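Sec-alkylsulfatase (Pseudomonas sp., PDB 4AXH) hydrolyses (R)-secondary-alkyl sulfates with strict inversion of configuration, giving (S)-alcohols and sulfate, as a zinc-dependent homodimer of the metallo-beta-lactamase superfamily. Local coordinates at residues 128-133 with 156-161; 133-138 with 144-149. All blocks are in the same frame, centred on the assembly; numbering follows the deposited sequence.

Both interactions lie in the metallo-beta-lactamase part of the chain, with centres about 10 Å apart. Interaction 2 is the hairpin of strands 135-138 and 144-147, in the middle of a mixed eight-stranded sheet. Interaction 1 sets the loop before that hairpin against helix 153-164, which follows it. The hairpin is therefore nested inside the loop that interaction 1 closes, and A133 belongs to both. Helix and hairpin also meet directly: M135 CE lies 3.7 Å from A159 CB. The L130 side chain of interaction 1 is about 14 Å from a zinc ion. The D148 side chain of interaction 2 is nearer, about 7 Å from one, and bonds the zinc ligand H184.

Interaction 1. Residues 128-133 with 156-161; sequences RGLDPA and ARAALD
L130 reaches across to A158 and A159 on helix 153-164 of the metallo-beta-lactamase fold. Its segment is the loop between strands 124-128 and 135-138. At the start of that loop G129 O is hydrogen-bonded to W84 NE1. L130 then turns to the helix. Its CG stands beside its own backbone N (chi1 -89°), and one branch does the touching. L130 CD2 sits against the helix backbone, 3.9 Å from A159 CA. L130 CD2 is also 4.0 Å from A158 O and 4.4 Å from A158 CB. This is a small apolar contact, with no hydrogen bond between the two segments.

D131 has its CB directed toward the helix, but its side chain does not touch 156-161. Its carboxylate instead bonds residues at and just before the start of the helix. OD1 is hydrogen-bonded to T155 OG1 and OD2 to T151 OG1. P132 follows, and its carbonyl makes a weak hydrogen bond to H355, a zinc ligand. An Asx turn ends the segment: A133 N donates to D131 OD2 at 2.9 Å, meeting the anti side of the carboxylate, 16° out of its plane.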
# COMPACT_ATOMS: atom_id res chain seq x y z
N ARG A 128 -13.31 26.02 -17.45
CA ARG A 128 -12.45 24.89 -17.75
C ARG A 128 -11.27 25.36 -18.59
O ARG A 128 -11.43 26.27 -19.40
CB ARG A 128 -13.24 23.84 -18.57
CG ARG A 128 -14.55 23.40 -17.95
CD ARG A 128 -14.92 21.99 -18.33
NE ARG A 128 -15.24 21.86 -19.74
CZ ARG A 128 -16.45 22.06 -20.27
NH1 ARG A 128 -17.47 22.42 -19.50
NH2 ARG A 128 -16.63 21.93 -21.56
N GLY A 129 -10.12 24.72 -18.41
CA GLY A 129 -8.94 25.02 -19.20
C GLY A 129 -8.15 26.26 -18.84
O GLY A 129 -7.27 26.69 -19.60
N LEU A 130 -8.44 26.85 -17.69
CA LEU A 130 -7.69 28.02 -17.25
C LEU A 130 -6.80 27.59 -16.09
O LEU A 130 -6.22 28.43 -15.42
CB LEU A 130 -8.66 29.15 -16.85
CG LEU A 130 -9.10 30.12 -17.96
CD1 LEU A 130 -10.20 29.54 -18.80
CD2 LEU A 130 -9.64 31.38 -17.38
N ASP A 131 -6.65 26.23 -15.89
CA ASP A 131 -5.96 25.58 -14.77
C ASP A 131 -6.04 24.05 -14.96
O ASP A 131 -6.99 23.58 -15.61
CB ASP A 131 -6.76 25.92 -13.47
CG ASP A 131 -6.18 25.52 -12.12
OD1 ASP A 131 -5.45 26.34 -11.52
OD2 ASP A 131 -6.54 24.44 -11.62
N PRO A 132 -5.19 23.23 -14.28
CA PRO A 132 -5.40 21.78 -14.31
C PRO A 132 -6.84 21.34 -13.95
O PRO A 132 -7.35 20.36 -14.49
CB PRO A 132 -4.41 21.29 -13.25
CG PRO A 132 -3.30 22.25 -13.29
CD PRO A 132 -3.99 23.55 -13.47
N ALA A 133 -7.52 22.07 -13.06
CA ALA A 133 -8.89 21.73 -12.65
C ALA A 133 -9.96 22.72 -13.17
O ALA A 133 -9.64 23.66 -13.91
CB ALA A 133 -8.95 21.59 -11.14
N ALA A 156 -7.55 31.16 -10.16
CA ALA A 156 -8.84 31.41 -9.50
C ALA A 156 -9.38 32.78 -9.89
O ALA A 156 -10.54 32.91 -10.29
CB ALA A 156 -8.68 31.33 -8.00
N ARG A 157 -8.51 33.79 -9.82
CA ARG A 157 -8.82 35.17 -10.18
C ARG A 157 -9.16 35.31 -11.66
O ARG A 157 -10.16 35.94 -11.99
CB ARG A 157 -7.64 36.11 -9.79
CG ARG A 157 -7.95 37.59 -9.86
CD ARG A 157 -8.78 38.10 -8.69
NE ARG A 157 -10.22 37.87 -8.86
CZ ARG A 157 -11.01 38.64 -9.59
NH1 ARG A 157 -10.50 39.70 -10.23
NH2 ARG A 157 -12.30 38.36 -9.71
N ALA A 158 -8.35 34.71 -12.54
CA ALA A 158 -8.60 34.75 -13.98
C ALA A 158 -9.92 34.07 -14.37
O ALA A 158 -10.65 34.62 -15.19
CB ALA A 158 -7.42 34.15 -14.73
N ALA A 159 -10.23 32.90 -13.78
CA ALA A 159 -11.48 32.16 -14.03
C ALA A 159 -12.72 33.03 -13.70
O ALA A 159 -13.63 33.20 -14.53
CB ALA A 159 -11.50 30.91 -13.17
N LEU A 160 -12.70 33.62 -12.48
CA LEU A 160 -13.71 34.54 -11.98
C LEU A 160 -13.78 35.84 -12.82
O LEU A 160 -14.87 36.37 -13.02
CB LEU A 160 -13.36 34.85 -10.53
CG LEU A 160 -14.50 34.89 -9.55
CD1 LEU A 160 -14.93 33.51 -9.14
CD2 LEU A 160 -14.09 35.68 -8.32
N ASP A 161 -12.64 36.32 -13.36
CA ASP A 161 -12.59 37.51 -14.21
C ASP A 161 -13.35 37.29 -15.52
O ASP A 161 -14.14 38.17 -15.94
CB ASP A 161 -11.13 37.94 -14.51
CG ASP A 161 -10.45 38.81 -13.46
OD1 ASP A 161 -11.17 39.38 -12.60
OD2 ASP A 161 -9.21 39.01 -13.55

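Interaction 2. Residues 133-138 with 144-149; sequences ANMTII and LVLIDT
T136 and I147 form a hydrogen-bonded pair in the antiparallel hairpin of strands 135-138 and 144-147. Their N-to-C directions differ by 156°. T136 N donates to I147 O at 3.1 Å, and I147 N returns a bond to T136 O at 3.0 Å. I138 and V145 make the second such pair, with I138 N to V145 O at 2.8 Å and V145 N to I138 O at 2.9 Å. Between them, I137 and L146 form a non-hydrogen-bonded pair.

Apolar contacts divide over the two faces. On one, I138 CB packs on V145 CG1, and T136 CB meets I147 CG2 at 3.7 Å with the two side chains alongside each other. On the other, I137 CG2 touches L146 CD1 at 4.1 Å and L144 CD2 at 4.0 Å. M135 extends with CG anti to its backbone N (chi1 -176°) and bends only at chi3 (-74°). M135 SD then lies 4.1 Å from L146 CD2. This face looks to helix 153-164, where Y163 touches I137 and L144.

Polar side chains find partners outside the hairpin. T136 OG1 is hydrogen-bonded to Q354, and N134 ND2 to the carbonyls of N356 and Q353. D148 OD2 is hydrogen-bonded to S178, Q354 and the zinc ligand H184. D148 directly follows the paired strand, so the pairing probably helps to place this second-shell carboxylate, consistent with D148 helping to orient the H184 ring toward its zinc.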
# COMPACT_ATOMS: atom_id res chain seq x y z
N ALA A 133 -7.52 22.07 -13.06
CA ALA A 133 -8.89 21.73 -12.65
C ALA A 133 -9.96 22.72 -13.17
O ALA A 133 -9.64 23.66 -13.91
CB ALA A 133 -8.95 21.59 -11.14
N ASN A 134 -11.23 22.48 -12.83
CA ASN A 134 -12.38 23.29 -13.21
C ASN A 134 -12.99 23.94 -11.98
O ASN A 134 -12.88 23.41 -10.86
CB ASN A 134 -13.48 22.42 -13.89
CG ASN A 134 -13.04 21.59 -15.07
OD1 ASN A 134 -12.02 21.86 -15.75
ND2 ASN A 134 -13.81 20.57 -15.35
N MET A 135 -13.69 25.07 -12.22
CA MET A 135 -14.44 25.82 -11.21
C MET A 135 -15.91 25.79 -11.65
O MET A 135 -16.24 26.21 -12.77
CB MET A 135 -13.91 27.28 -11.13
CG MET A 135 -14.55 28.14 -10.03
SD MET A 135 -14.25 29.93 -10.25
CE MET A 135 -12.49 30.05 -9.76
N THR A 136 -16.78 25.28 -10.81
CA THR A 136 -18.21 25.28 -11.08
C THR A 136 -18.82 26.54 -10.41
O THR A 136 -18.61 26.77 -9.22
CB THR A 136 -18.84 24.01 -10.54
OG1 THR A 136 -18.17 22.86 -11.10
CG2 THR A 136 -20.35 23.96 -10.78
N ILE A 137 -19.52 27.37 -11.20
CA ILE A 137 -20.16 28.58 -10.68
C ILE A 137 -21.67 28.46 -10.71
O ILE A 137 -22.26 28.49 -11.78
CB ILE A 137 -19.68 29.89 -11.36
CG1 ILE A 137 -18.16 30.02 -11.31
CG2 ILE A 137 -20.35 31.09 -10.69
CD1 ILE A 137 -17.54 30.69 -12.48
N ILE A 138 -22.29 28.33 -9.53
CA ILE A 138 -23.74 28.26 -9.36
C ILE A 138 -24.20 29.67 -9.01
O ILE A 138 -23.65 30.29 -8.10
CB ILE A 138 -24.20 27.26 -8.25
CG1 ILE A 138 -23.41 25.95 -8.26
CG2 ILE A 138 -25.69 26.99 -8.31
CD1 ILE A 138 -23.42 25.21 -6.87
N LEU A 144 -22.91 34.16 -5.33
CA LEU A 144 -22.43 32.98 -6.06
C LEU A 144 -22.02 31.86 -5.15
O LEU A 144 -21.39 32.08 -4.11
CB LEU A 144 -21.22 33.32 -6.96
CG LEU A 144 -21.35 34.44 -8.01
CD1 LEU A 144 -20.03 34.68 -8.67
CD2 LEU A 144 -22.36 34.11 -9.08
N VAL A 145 -22.33 30.63 -5.56
CA VAL A 145 -21.89 29.43 -4.86
C VAL A 145 -20.95 28.71 -5.77
O VAL A 145 -21.26 28.45 -6.93
CB VAL A 145 -22.96 28.57 -4.14
CG1 VAL A 145 -24.23 28.47 -4.95
CG2 VAL A 145 -22.43 27.20 -3.73
N LEU A 146 -19.73 28.56 -5.28
CA LEU A 146 -18.63 27.99 -6.03
C LEU A 146 -18.28 26.60 -5.57
O LEU A 146 -18.26 26.30 -4.37
CB LEU A 146 -17.42 28.89 -5.84
CG LEU A 146 -17.05 29.85 -6.91
CD1 LEU A 146 -18.17 30.79 -7.26
CD2 LEU A 146 -15.84 30.64 -6.49
N ILE A 147 -18.01 25.73 -6.52
CA ILE A 147 -17.50 24.40 -6.20
C ILE A 147 -16.11 24.37 -6.78
O ILE A 147 -15.94 24.50 -7.98
CB ILE A 147 -18.40 23.12 -6.32
CG1 ILE A 147 -17.64 21.91 -6.84
CG2 ILE A 147 -19.76 23.32 -7.03
CD1 ILE A 147 -16.91 21.21 -5.78
N ASP A 148 -15.12 24.42 -5.86
CA ASP A 148 -13.68 24.48 -6.02
C ASP A 148 -13.14 25.85 -6.39
O ASP A 148 -13.87 26.73 -6.88
CB ASP A 148 -13.10 23.31 -6.82
CG ASP A 148 -13.31 21.99 -6.11
OD1 ASP A 148 -13.57 22.01 -4.89
OD2 ASP A 148 -13.25 20.94 -6.78
N THR A 149 -11.83 26.06 -6.10
CA THR A 149 -11.18 27.35 -6.28
C THR A 149 -9.89 27.27 -7.12
O THR A 149 -9.01 28.14 -7.00
CB THR A 149 -10.89 27.91 -4.89
OG1 THR A 149 -9.96 27.05 -4.26
CG2 THR A 149 -12.14 28.04 -4.02